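Local coordinates for ribose-phosphate pyrophosphokinase (Mycobacterium smegmatis, PDB 5MP7), which probably makes phosphoribosyl pyrophosphate (PRPP) by transferring the pyrophosphoryl group of ATP to the 1-hydroxyl of ribose 5-phosphate, at residues Ala24-Lys29 with Val298-Pro303; Lys29-Ala34 with Asn307-Val312; Leu97-Tyr102 with Asn283-Thr288; Thr160-Glu165 with Ala276-Val281; Arg270-Gly275 with Lys291-Leu296. All coordinates share one frame; numbering follows the deposited sequence.

Contact 1: Ala24-Lys29 with Val298-Pro303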
# COMPACT_ATOMS: atom_id res chain seq x y z
N ALA A 24 32.90 49.27 -14.52
CA ALA A 24 33.73 49.29 -13.31
C ALA A 24 35.21 49.15 -13.63
O ALA A 24 36.05 49.84 -13.07
CB ALA A 24 33.28 48.19 -12.33
N ASP A 25 35.51 48.24 -14.53
CA ASP A 25 36.87 48.02 -14.99
C ASP A 25 37.42 49.24 -15.72
O ASP A 25 38.57 49.58 -15.48
CB ASP A 25 36.88 46.78 -15.86
CG ASP A 25 38.12 46.64 -16.70
OD1 ASP A 25 39.14 46.12 -16.17
OD2 ASP A 25 38.04 47.05 -17.91
N GLN A 26 36.63 49.88 -16.59
CA GLN A 26 37.08 51.10 -17.28
C GLN A 26 37.35 52.25 -16.32
O GLN A 26 38.34 52.95 -16.47
CB GLN A 26 36.06 51.60 -18.30
CG GLN A 26 35.97 50.80 -19.59
CD GLN A 26 34.73 51.13 -20.43
OE1 GLN A 26 34.06 52.15 -20.25
NE2 GLN A 26 34.42 50.24 -21.35
N VAL A 27 36.51 52.42 -15.29
CA VAL A 27 36.70 53.48 -14.33
C VAL A 27 37.94 53.24 -13.47
O VAL A 27 38.71 54.14 -13.23
CB VAL A 27 35.49 53.60 -13.41
CG1 VAL A 27 35.81 54.49 -12.21
CG2 VAL A 27 34.31 54.20 -14.15
N ALA A 28 38.10 52.00 -13.01
CA ALA A 28 39.27 51.57 -12.26
C ALA A 28 40.57 51.82 -13.00
O ALA A 28 41.53 52.29 -12.41
CB ALA A 28 39.16 50.09 -11.91
N LYS A 29 40.60 51.49 -14.29
CA LYS A 29 41.77 51.77 -15.12
C LYS A 29 42.09 53.21 -15.23
O LYS A 29 43.24 53.56 -15.12
CB LYS A 29 41.60 51.20 -16.51
CG LYS A 29 42.16 49.80 -16.62
CD LYS A 29 41.24 48.87 -17.43
CE LYS A 29 42.08 47.72 -17.97
NZ LYS A 29 41.44 46.67 -18.84
N VAL A 298 28.43 53.48 -29.22
CA VAL A 298 28.48 53.59 -27.76
C VAL A 298 29.69 54.36 -27.36
O VAL A 298 30.80 53.98 -27.72
CB VAL A 298 28.49 52.22 -27.08
CG1 VAL A 298 28.48 52.37 -25.58
CG2 VAL A 298 27.24 51.44 -27.50
N LEU A 299 29.49 55.44 -26.63
CA LEU A 299 30.62 56.24 -26.14
C LEU A 299 30.79 55.95 -24.68
O LEU A 299 29.81 55.66 -24.00
CB LEU A 299 30.40 57.71 -26.35
CG LEU A 299 30.03 58.11 -27.78
CD1 LEU A 299 29.62 59.58 -27.78
CD2 LEU A 299 31.18 57.88 -28.78
N SER A 300 32.02 55.99 -24.19
CA SER A 300 32.27 55.66 -22.81
C SER A 300 32.00 56.84 -21.89
O SER A 300 32.47 57.92 -22.16
CB SER A 300 33.72 55.21 -22.60
OG SER A 300 33.85 54.65 -21.28
N ILE A 301 31.29 56.59 -20.80
CA ILE A 301 31.13 57.56 -19.73
C ILE A 301 32.26 57.48 -18.67
O ILE A 301 32.27 58.25 -17.74
CB ILE A 301 29.73 57.38 -19.07
CG1 ILE A 301 29.24 58.71 -18.52
CG2 ILE A 301 29.69 56.30 -17.99
CD1 ILE A 301 28.57 59.55 -19.59
N ALA A 302 33.18 56.53 -18.81
CA ALA A 302 34.16 56.29 -17.80
C ALA A 302 35.06 57.47 -17.50
O ALA A 302 35.33 57.72 -16.32
CB ALA A 302 35.00 55.07 -18.13
N PRO A 303 35.57 58.16 -18.53
CA PRO A 303 36.49 59.29 -18.21
C PRO A 303 35.80 60.38 -17.38
O PRO A 303 36.41 60.94 -16.47
CB PRO A 303 36.89 59.81 -19.57
CG PRO A 303 36.73 58.63 -20.50
CD PRO A 303 35.51 57.92 -19.99

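Contact 2: Lys29-Ala34 with Asn307-Val312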
# COMPACT_ATOMS: atom_id res chain seq x y z
N LYS A 29 40.60 51.49 -14.29
CA LYS A 29 41.77 51.77 -15.12
C LYS A 29 42.09 53.21 -15.23
O LYS A 29 43.24 53.56 -15.12
CB LYS A 29 41.60 51.20 -16.51
CG LYS A 29 42.16 49.80 -16.62
CD LYS A 29 41.24 48.87 -17.43
CE LYS A 29 42.08 47.72 -17.97
NZ LYS A 29 41.44 46.67 -18.84
N GLU A 30 41.10 54.07 -15.42
CA GLU A 30 41.33 55.55 -15.50
C GLU A 30 41.91 56.13 -14.22
O GLU A 30 42.72 57.05 -14.28
CB GLU A 30 40.04 56.30 -15.83
CG GLU A 30 39.44 55.88 -17.18
CD GLU A 30 40.20 56.46 -18.37
OE1 GLU A 30 41.35 56.95 -18.16
OE2 GLU A 30 39.64 56.44 -19.52
N LEU A 31 41.47 55.59 -13.08
CA LEU A 31 41.93 56.04 -11.77
C LEU A 31 43.21 55.38 -11.32
O LEU A 31 43.82 55.88 -10.39
CB LEU A 31 40.89 55.73 -10.70
CG LEU A 31 39.62 56.54 -10.73
CD1 LEU A 31 38.62 55.87 -9.81
CD2 LEU A 31 39.88 57.96 -10.29
N ASP A 32 43.58 54.26 -11.95
CA ASP A 32 44.72 53.44 -11.55
C ASP A 32 44.56 52.86 -10.15
O ASP A 32 45.48 52.84 -9.34
CB ASP A 32 46.05 54.23 -11.65
CG ASP A 32 47.29 53.33 -11.50
OD1 ASP A 32 47.33 52.26 -12.17
OD2 ASP A 32 48.22 53.69 -10.72
N VAL A 33 43.35 52.43 -9.86
CA VAL A 33 43.04 51.87 -8.55
C VAL A 33 42.30 50.59 -8.81
O VAL A 33 41.37 50.60 -9.59
CB VAL A 33 42.14 52.82 -7.73
CG1 VAL A 33 41.61 52.15 -6.48
CG2 VAL A 33 42.91 54.08 -7.35
N ALA A 34 42.68 49.50 -8.15
CA ALA A 34 41.97 48.23 -8.30
C ALA A 34 40.63 48.31 -7.58
O ALA A 34 40.49 49.01 -6.57
CB ALA A 34 42.80 47.08 -7.75
N ASN A 307 36.94 61.48 -13.58
CA ASN A 307 37.21 62.87 -13.22
C ASN A 307 36.37 63.35 -12.05
O ASN A 307 36.88 64.08 -11.20
CB ASN A 307 36.96 63.82 -14.36
CG ASN A 307 38.15 64.01 -15.25
OD1 ASN A 307 39.07 64.74 -14.91
ND2 ASN A 307 38.15 63.37 -16.39
N THR A 308 35.10 62.95 -12.01
CA THR A 308 34.25 63.31 -10.89
C THR A 308 34.70 62.68 -9.58
O THR A 308 34.72 63.36 -8.56
CB THR A 308 32.78 62.91 -11.14
OG1 THR A 308 32.35 63.47 -12.37
CG2 THR A 308 31.88 63.47 -10.07
N ILE A 309 35.07 61.40 -9.60
CA ILE A 309 35.60 60.72 -8.40
C ILE A 309 36.87 61.40 -7.92
O ILE A 309 37.03 61.62 -6.72
CB ILE A 309 35.88 59.23 -8.67
CG1 ILE A 309 34.55 58.51 -8.92
CG2 ILE A 309 36.62 58.54 -7.53
CD1 ILE A 309 34.71 57.06 -9.32
N ARG A 310 37.75 61.76 -8.84
CA ARG A 310 39.00 62.38 -8.48
C ARG A 310 38.77 63.72 -7.80
O ARG A 310 39.38 64.03 -6.78
CB ARG A 310 39.86 62.54 -9.73
CG ARG A 310 41.35 62.68 -9.52
CD ARG A 310 42.30 62.18 -10.68
NE ARG A 310 42.12 62.59 -12.11
CZ ARG A 310 41.86 61.82 -13.18
NH1 ARG A 310 41.64 60.51 -13.08
NH2 ARG A 310 41.77 62.38 -14.38
N ALA A 311 37.85 64.52 -8.34
CA ALA A 311 37.56 65.83 -7.78
C ALA A 311 36.88 65.76 -6.41
O ALA A 311 37.17 66.55 -5.52
CB ALA A 311 36.68 66.61 -8.74
N VAL A 312 35.97 64.82 -6.24
CA VAL A 312 35.34 64.58 -4.94
C VAL A 312 36.37 64.14 -3.92
O VAL A 312 36.40 64.66 -2.79
CB VAL A 312 34.21 63.53 -5.02
CG1 VAL A 312 33.74 63.08 -3.65
CG2 VAL A 312 33.03 64.09 -5.82

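Contact 3: Leu97-Tyr102 with Asn283-Thr288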
# COMPACT_ATOMS: atom_id res chain seq x y z
N LEU A 97 25.41 56.31 -9.17
CA LEU A 97 24.33 55.64 -9.88
C LEU A 97 24.25 56.22 -11.28
O LEU A 97 23.55 57.17 -11.47
CB LEU A 97 23.03 55.86 -9.16
CG LEU A 97 22.98 55.22 -7.77
CD1 LEU A 97 23.46 56.21 -6.74
CD2 LEU A 97 21.56 54.81 -7.40
N PRO A 98 25.00 55.67 -12.25
CA PRO A 98 25.09 56.33 -13.55
C PRO A 98 23.72 56.51 -14.18
O PRO A 98 23.45 57.55 -14.75
CB PRO A 98 25.96 55.38 -14.36
CG PRO A 98 26.78 54.66 -13.37
CD PRO A 98 25.90 54.50 -12.17
N PHE A 99 22.85 55.52 -14.06
CA PHE A 99 21.44 55.65 -14.41
C PHE A 99 20.64 55.59 -13.10
O PHE A 99 20.67 54.58 -12.38
CB PHE A 99 21.07 54.52 -15.35
CG PHE A 99 19.60 54.39 -15.64
CD1 PHE A 99 19.03 55.11 -16.67
CD2 PHE A 99 18.80 53.49 -14.93
CE1 PHE A 99 17.69 54.98 -16.99
CE2 PHE A 99 17.47 53.35 -15.23
CZ PHE A 99 16.91 54.11 -16.26
N TYR A 100 19.98 56.69 -12.76
CA TYR A 100 19.28 56.81 -11.47
C TYR A 100 17.97 56.04 -11.53
O TYR A 100 17.09 56.37 -12.32
CB TYR A 100 19.06 58.27 -11.16
CG TYR A 100 18.58 58.57 -9.78
CD1 TYR A 100 17.23 58.44 -9.43
CD2 TYR A 100 19.44 59.09 -8.82
CE1 TYR A 100 16.77 58.78 -8.17
CE2 TYR A 100 18.98 59.43 -7.53
CZ TYR A 100 17.64 59.29 -7.23
OH TYR A 100 17.15 59.61 -6.00
N PRO A 101 17.84 54.99 -10.75
CA PRO A 101 16.61 54.22 -10.78
C PRO A 101 15.40 54.97 -10.24
O PRO A 101 15.53 55.71 -9.27
CB PRO A 101 16.91 53.02 -9.85
CG PRO A 101 18.08 53.41 -9.04
CD PRO A 101 18.69 54.64 -9.61
N TYR A 102 14.25 54.75 -10.89
CA TYR A 102 12.99 55.35 -10.61
C TYR A 102 12.94 56.83 -10.93
O TYR A 102 12.04 57.53 -10.47
CB TYR A 102 12.56 55.08 -9.15
CG TYR A 102 12.20 53.67 -8.95
CD1 TYR A 102 10.96 53.23 -9.30
CD2 TYR A 102 13.12 52.75 -8.45
CE1 TYR A 102 10.60 51.91 -9.11
CE2 TYR A 102 12.79 51.43 -8.26
CZ TYR A 102 11.52 51.01 -8.59
OH TYR A 102 11.18 49.70 -8.51
N ASN A 283 27.56 54.37 -22.23
CA ASN A 283 27.51 53.08 -21.54
C ASN A 283 27.17 53.18 -20.04
O ASN A 283 27.79 52.51 -19.22
CB ASN A 283 28.82 52.29 -21.79
CG ASN A 283 30.00 52.90 -21.09
OD1 ASN A 283 30.07 54.10 -20.86
ND2 ASN A 283 30.95 52.08 -20.76
N THR A 284 26.23 54.05 -19.68
CA THR A 284 25.80 54.14 -18.29
C THR A 284 25.15 52.84 -17.88
O THR A 284 25.20 52.49 -16.73
CB THR A 284 24.78 55.28 -18.06
OG1 THR A 284 23.81 55.28 -19.11
CG2 THR A 284 25.47 56.64 -17.98
N LEU A 285 24.55 52.17 -18.84
CA LEU A 285 24.00 50.84 -18.71
C LEU A 285 24.79 49.92 -19.59
O LEU A 285 25.37 50.37 -20.57
CB LEU A 285 22.56 50.82 -19.19
CG LEU A 285 21.68 51.60 -18.21
CD1 LEU A 285 20.46 52.17 -18.87
CD2 LEU A 285 21.24 50.74 -17.03
N PRO A 286 24.84 48.61 -19.25
CA PRO A 286 25.68 47.72 -20.06
C PRO A 286 24.95 47.43 -21.37
O PRO A 286 23.78 47.09 -21.36
CB PRO A 286 25.78 46.45 -19.21
CG PRO A 286 24.59 46.49 -18.35
CD PRO A 286 24.21 47.91 -18.13
N ILE A 287 25.63 47.62 -22.49
CA ILE A 287 25.03 47.37 -23.78
C ILE A 287 25.48 45.98 -24.22
O ILE A 287 26.54 45.85 -24.81
CB ILE A 287 25.48 48.41 -24.83
CG1 ILE A 287 25.42 49.86 -24.27
CG2 ILE A 287 24.63 48.26 -26.08
CD1 ILE A 287 24.03 50.38 -23.95
N THR A 288 24.67 44.97 -23.93
CA THR A 288 25.02 43.59 -24.24
C THR A 288 24.85 43.34 -25.73
O THR A 288 24.28 44.17 -26.47
CB THR A 288 24.14 42.58 -23.48
OG1 THR A 288 22.75 42.73 -23.84
CG2 THR A 288 24.31 42.76 -21.98

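Contact 4: Thr160-Glu165 with Ala276-Val281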
# COMPACT_ATOMS: atom_id res chain seq x y z
N THR A 160 27.51 65.96 -28.07
CA THR A 160 27.52 67.00 -29.10
C THR A 160 28.88 67.15 -29.70
O THR A 160 28.99 67.49 -30.85
CB THR A 160 27.02 68.40 -28.59
OG1 THR A 160 27.78 68.85 -27.48
CG2 THR A 160 25.55 68.31 -28.17
N GLY A 161 29.93 66.92 -28.92
CA GLY A 161 31.29 66.87 -29.44
C GLY A 161 31.43 65.82 -30.53
O GLY A 161 32.04 66.06 -31.56
N TYR A 162 30.85 64.65 -30.32
CA TYR A 162 30.91 63.58 -31.32
C TYR A 162 30.09 63.96 -32.56
O TYR A 162 30.54 63.77 -33.69
CB TYR A 162 30.42 62.27 -30.73
CG TYR A 162 30.27 61.16 -31.72
CD1 TYR A 162 29.07 60.98 -32.38
CD2 TYR A 162 31.30 60.25 -31.95
CE1 TYR A 162 28.91 59.95 -33.29
CE2 TYR A 162 31.15 59.21 -32.84
CZ TYR A 162 29.94 59.07 -33.50
OH TYR A 162 29.75 58.07 -34.40
N ILE A 163 28.89 64.47 -32.35
CA ILE A 163 28.03 64.90 -33.46
C ILE A 163 28.65 66.06 -34.24
O ILE A 163 28.58 66.07 -35.46
CB ILE A 163 26.63 65.29 -32.96
CG1 ILE A 163 25.89 64.02 -32.54
CG2 ILE A 163 25.82 65.99 -34.04
CD1 ILE A 163 24.63 64.27 -31.75
N GLY A 164 29.29 66.99 -33.55
CA GLY A 164 30.08 68.05 -34.20
C GLY A 164 31.23 67.55 -35.05
O GLY A 164 31.41 68.05 -36.13
N GLU A 165 32.00 66.53 -34.60
CA GLU A 165 33.09 65.90 -35.39
C GLU A 165 32.57 65.23 -36.70
O GLU A 165 33.26 65.28 -37.72
CB GLU A 165 33.88 64.80 -34.62
CG GLU A 165 34.66 65.13 -33.34
CD GLU A 165 35.28 63.89 -32.60
OE1 GLU A 165 35.52 62.80 -33.23
OE2 GLU A 165 35.59 63.99 -31.37
N ALA A 276 16.72 55.58 -39.10
CA ALA A 276 17.78 56.43 -38.56
C ALA A 276 19.15 56.00 -39.03
O ALA A 276 19.47 54.83 -39.04
CB ALA A 276 17.72 56.45 -37.06
N ARG A 277 19.95 56.97 -39.39
CA ARG A 277 21.29 56.76 -39.87
C ARG A 277 22.22 56.34 -38.74
O ARG A 277 23.13 55.57 -38.94
CB ARG A 277 21.81 58.05 -40.49
CG ARG A 277 22.93 57.82 -41.45
CD ARG A 277 23.77 59.07 -41.71
NE ARG A 277 25.18 58.68 -41.51
CZ ARG A 277 26.25 59.24 -42.07
NH1 ARG A 277 26.16 60.17 -43.02
NH2 ARG A 277 27.45 58.79 -41.71
N GLU A 278 22.03 56.94 -37.56
CA GLU A 278 22.88 56.64 -36.42
C GLU A 278 22.10 56.74 -35.10
O GLU A 278 21.17 57.54 -35.00
CB GLU A 278 24.09 57.56 -36.39
CG GLU A 278 25.21 56.96 -35.57
CD GLU A 278 26.53 57.72 -35.64
OE1 GLU A 278 26.66 58.70 -36.42
OE2 GLU A 278 27.47 57.28 -34.93
N VAL A 279 22.44 55.88 -34.13
CA VAL A 279 21.90 55.94 -32.79
C VAL A 279 23.09 55.99 -31.84
O VAL A 279 23.91 55.12 -31.87
CB VAL A 279 21.04 54.75 -32.48
CG1 VAL A 279 20.45 54.89 -31.09
CG2 VAL A 279 19.92 54.61 -33.47
N ILE A 280 23.23 57.05 -31.07
CA ILE A 280 24.38 57.28 -30.23
C ILE A 280 23.95 57.25 -28.78
O ILE A 280 23.02 57.97 -28.40
CB ILE A 280 24.99 58.62 -30.52
CG1 ILE A 280 25.25 58.75 -32.00
CG2 ILE A 280 26.32 58.78 -29.79
CD1 ILE A 280 25.42 60.17 -32.48
N VAL A 281 24.58 56.39 -27.99
CA VAL A 281 24.33 56.24 -26.56
C VAL A 281 25.63 56.14 -25.80
O VAL A 281 26.68 56.03 -26.40
CB VAL A 281 23.48 55.01 -26.20
CG1 VAL A 281 22.13 55.07 -26.85
CG2 VAL A 281 24.17 53.74 -26.58

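Contact 5: Arg270-Gly275 with Lys291-Leu296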
# COMPACT_ATOMS: atom_id res chain seq x y z
N ARG A 270 13.42 47.55 -33.56
CA ARG A 270 12.66 48.77 -33.87
C ARG A 270 13.54 49.89 -34.41
O ARG A 270 13.24 50.49 -35.47
CB ARG A 270 11.90 49.26 -32.61
CG ARG A 270 10.46 48.74 -32.58
CD ARG A 270 9.48 49.87 -32.31
NE ARG A 270 9.19 49.97 -30.91
CZ ARG A 270 8.19 49.40 -30.24
NH1 ARG A 270 7.30 48.60 -30.83
NH2 ARG A 270 8.10 49.63 -28.94
N LEU A 271 14.66 50.13 -33.74
CA LEU A 271 15.58 51.18 -34.14
C LEU A 271 16.41 50.88 -35.38
O LEU A 271 16.65 51.77 -36.21
CB LEU A 271 16.50 51.53 -33.00
CG LEU A 271 15.78 52.08 -31.77
CD1 LEU A 271 16.77 52.19 -30.63
CD2 LEU A 271 15.17 53.44 -32.05
N ALA A 272 16.83 49.63 -35.51
CA ALA A 272 17.55 49.18 -36.71
C ALA A 272 16.69 49.26 -37.99
O ALA A 272 17.22 49.57 -39.05
CB ALA A 272 18.06 47.76 -36.51
N GLU A 273 15.38 49.02 -37.87
CA GLU A 273 14.43 49.02 -38.99
C GLU A 273 13.81 50.37 -39.26
O GLU A 273 13.26 50.59 -40.33
CB GLU A 273 13.28 48.07 -38.74
CG GLU A 273 13.68 46.61 -38.91
CD GLU A 273 12.58 45.64 -38.49
OE1 GLU A 273 11.45 46.08 -38.18
OE2 GLU A 273 12.87 44.42 -38.42
N CYS A 274 13.90 51.30 -38.31
CA CYS A 274 13.44 52.65 -38.59
C CYS A 274 14.55 53.34 -39.43
O CYS A 274 15.68 52.86 -39.58
CB CYS A 274 13.14 53.43 -37.29
SG CYS A 274 14.57 54.19 -36.48
N GLY A 275 14.24 54.48 -40.00
CA GLY A 275 15.19 55.04 -40.95
C GLY A 275 16.51 55.57 -40.41
O GLY A 275 17.31 56.05 -41.20
N LYS A 291 21.53 43.70 -27.56
CA LYS A 291 21.02 45.05 -27.74
C LYS A 291 21.75 45.78 -28.86
O LYS A 291 21.31 46.87 -29.26
CB LYS A 291 21.12 45.85 -26.40
CG LYS A 291 20.51 45.11 -25.20
CD LYS A 291 20.08 46.03 -24.05
CE LYS A 291 19.82 45.21 -22.78
NZ LYS A 291 18.54 45.55 -22.16
N ARG A 292 22.83 45.19 -29.38
CA ARG A 292 23.61 45.82 -30.44
C ARG A 292 23.00 45.68 -31.84
O ARG A 292 22.21 44.76 -32.12
CB ARG A 292 25.04 45.33 -30.46
CG ARG A 292 25.89 46.13 -29.52
CD ARG A 292 27.31 45.64 -29.37
NE ARG A 292 27.88 46.12 -28.11
CZ ARG A 292 28.27 47.37 -27.86
NH1 ARG A 292 28.24 48.29 -28.83
NH2 ARG A 292 28.73 47.66 -26.63
N PHE A 293 23.30 46.68 -32.67
CA PHE A 293 22.87 46.75 -34.06
C PHE A 293 23.80 47.71 -34.81
O PHE A 293 24.60 48.42 -34.19
CB PHE A 293 21.38 47.10 -34.22
CG PHE A 293 20.95 48.40 -33.58
CD1 PHE A 293 20.71 48.46 -32.22
CD2 PHE A 293 20.72 49.53 -34.34
CE1 PHE A 293 20.31 49.65 -31.61
CE2 PHE A 293 20.30 50.71 -33.75
CZ PHE A 293 20.09 50.77 -32.38
N PRO A 294 23.75 47.68 -36.15
CA PRO A 294 24.83 48.35 -36.89
C PRO A 294 24.90 49.89 -36.74
O PRO A 294 26.00 50.45 -36.66
CB PRO A 294 24.53 47.95 -38.34
CG PRO A 294 23.88 46.61 -38.20
CD PRO A 294 22.96 46.79 -37.04
N GLN A 295 23.74 50.54 -36.67
CA GLN A 295 23.69 52.00 -36.51
C GLN A 295 24.08 52.48 -35.11
O GLN A 295 24.30 53.67 -34.94
CB GLN A 295 22.29 52.51 -36.80
CG GLN A 295 21.82 52.29 -38.22
CD GLN A 295 21.22 50.90 -38.44
OE1 GLN A 295 21.64 49.92 -37.83
NE2 GLN A 295 20.21 50.80 -39.29
N LEU A 296 24.16 51.58 -34.14
CA LEU A 296 24.49 51.89 -32.77
C LEU A 296 25.95 52.22 -32.50
O LEU A 296 26.83 51.47 -32.83
CB LEU A 296 24.07 50.73 -31.86
CG LEU A 296 24.11 51.11 -30.39
CD1 LEU A 296 23.09 52.18 -30.03
CD2 LEU A 296 23.86 49.86 -29.56

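Contact 1: Ala24-Lys29 with Val298-Pro303
Q26 reaches from helix 21-31 to the turn that opens helix 302-314, and it touches that turn at both ends of its side chain. Near the backbone, its CB rests against A302 CB at 3.6 Å. At the tip, its amide oxygen OE1 lies 2.7 Å from S300 OG and accepts a hydrogen bond from it. CG stands anti to the carbonyl carbon (chi1 -75°), and the chain beyond runs extended, which carries the amide past the methyl of A302 to the serine hydroxyl. The donor sits well above the carbonyl plane, 41° out of it. The same OE1 also accepts from N283 ND2, so two donors share the one oxygen. A glutamine suits this place, being long enough to span the gap and carrying a polar end that can accept twice.

V27 follows with an apolar touch: its CG2 branch meets A302 CB at 4.1 Å, and V27 CA and A302 CA are 5.1 Å apart. The small alanine lets the helix and the turn approach this closely, with one methyl serving both Q26 and V27.

S300 works in two directions. While OG donates to Q26, it also accepts from A302 N at 3.2 Å, a nearly straight bond with an angle of 162°. This link from a serine side chain to the N-H two residues on is an ST turn, here used as a capping bond where the chain leaves strand 296-299 and begins helix 302-314. S300 thus caps helix 302-314, and Q26 of helix 21-31 holds the capping hydroxyl.

Contact 2: Lys29-Ala34 with Asn307-Val312
The guanidinium group of R310 is the flat group here, and E30 O and L31 CD2 both lie oblique to its plane. Its NH1 is 3.8 Å from E30 O and 4.2 Å from L31 CD2. The carbonyl belongs to the last turn of helix 21-31, where the partial negative charge of the helix end probably attracts the arginine. The E30 carboxylate could add to this at longer range, since E30 OE1 is 6.2 Å from R310 NH1. A bend at chi3 (51°) turns the R310 chain toward this end, and the side chains of L31 and R310 run past one another head to tail.

The other branch of L31 serves the apolar half: CD1 meets I309 CG2 at 4.0 Å and I309 CD1 at 4.1 Å, the two side chains nearly perpendicular. A forked leucine side chain can thus touch both the isoleucine and the arginine. Directly afterwards a Schellman motif closes the helix, with D32 at C-prime.

Helix 302-314 itself lies on the five-stranded parallel sheet: I309 packs on I96 of strand 92-97, while T308 and V312 touch strands 131-135 and 150-153. Helix 21-31 rests on strand 12-16 through A24 and A28, and the two helices pack beside each other on this sheet.

Contact 3: Leu97-Tyr102 with Asn283-Thr288
P98 and T284 face each other, with P98 CA and T284 CA 5.3 Å apart. The two have similar backbone conformations, helical and then extended at F99 and L285, though the chains run on in different directions. Two irregular loops, one following strand 92-97 and one following strand 278-282, meet here through P98 with T284 and F99 with L285.

P98 CB rests against T284 CG2 at 3.9 Å and T284 O at 3.8 Å. That carbonyl is hydrogen-bonded to S66 OG, and the threonine hydroxyl is hydrogen-bonded to H260 ND1, which leaves the methyl for the proline. Proline suits a tight bend that needs a compact apolar surface.

In the second pair, L285 CD1 lies over one face of the F99 ring, 4.2 Å from its centroid and 22° off the normal, a CH-pi contact. CD1 is offset toward the rim and closest to F99 CD1, at 3.9 Å. The phenylalanine takes chi1 171°, its CG opposite the backbone N, which turns the ring so that one face lies toward L285. H260 meets the ring edge-to-face.

The two loops are joined by van der Waals packing and a CH-pi contact, with no hydrogen bond between them. This packing could help to position F99, which lies near R104 of its own chain and packs against N45 of a second subunit. Both are predicted ATP-binding residues, consistent with a site at a subunit boundary.

Contact 4: Thr160-Glu165 with Ala276-Val281
Y162 takes chi1 172°, with CG anti to the backbone N, and E278 has the same placement, which points each side chain across the gap toward the other. E278 continues extended beyond CG, and its carboxylate meets the phenol. Y162 OH donates to E278 OE2 at 2.5 Å, a very short distance whose exact value is doubtful. OE2 lies near the plane of the ring, at its edge, whereas the carboxylate plane is turned 73° from that of the ring.

Further hydroxyls surround this acid: T297 OG1 is also hydrogen-bonded to OE2, and Y167 OH is hydrogen-bonded to OE1. Three hydroxyl partners hold the carboxylate in place and would probably stabilise its negative charge. Glutamate suits the spot, having the length to reach the helix and two oxygens to share.

Beside the polar pair is a small apolar contact. I280 CD1 packs obliquely on the tyrosine, 3.6 Å from Y162 CE1, and touches I163 CG1 at 3.9 Å. One methyl thus touches two residues that are neighbours on the helix, while the beta-branch of isoleucine is at home in a strand.

Helix 156-167 runs roughly antiparallel to strand 278-281 (149°), the short axes 10.5 Å apart. It packs on one face of the mixed sheet, with Y162 reaching T297 of strand 296-299, I163 touching A257 of strand 253-258, and W188 of helix 182-191 packing beside I163.

Contact 5: Arg270-Gly275 with Lys291-Leu296
F293 lies along the last turn of helix 267-273, and its atoms meet that helix one after another. CB comes within 4.1 Å of A272 CB. With chi1 57°, CG sits between the backbone N and the carbonyl carbon, which brings the ring against the alanine: F293 CD2 is 3.9 Å from A272 CB. Farther out, CE2 passes to L271, at 4.0 Å from L271 CB, and the tip CZ closes on the same CB at 3.7 Å and touches L271 CD1 too. Both residues meet the ring obliquely. The small alanine lets the ring lie close to the helix, and the larger leucine backs its far end.

The phenylalanine is also wrapped by its own loop. L296 CB stands centrally above one face, and K291 O and Q295 OE1 approach the rim in the ring plane. A type I beta turn from F293 to L296 makes this folding back possible.

Q295 adds one polar tie. Its chain bends at chi2 (85°), and NE2 gives a weak hydrogen bond to A272 O, 3.2 Å long with an angle of only 121°. Glutamine suits a helix end, where carbonyls lack partners further along the helix.

The helix belongs to a beta-alpha-beta crossover between the parallel neighbours 253-258 and 278-282, and the turn leads into strand 296-299, at the margin of the sheet. The L271 side chain is about 5 Å from G236, a predicted ribose 5-phosphate-binding residue.

In the fold
Contact 3 is the wholly buried one, its centre about 5 Å from that of the chain, and it relies on apolar packing; the other four are partly buried. Of these, contacts 1, 4 and 5 add hydrogen bonds to their methyl contacts, while contact 2 has only a charged group near a helix end. Contacts 1 and 2 both join helix 21-31 to helix 302-314, first at the capped start and then farther along. N283 of contact 3 bonds to Q26 and I301 of contact 1. Successive residues of strand 278-282 point to opposite sides: I280 to helix 156-167, V279 to F293 of contact 5. A tyrosine-glutamate hydrogen bond marks contact 4, a weak amide bond contact 5.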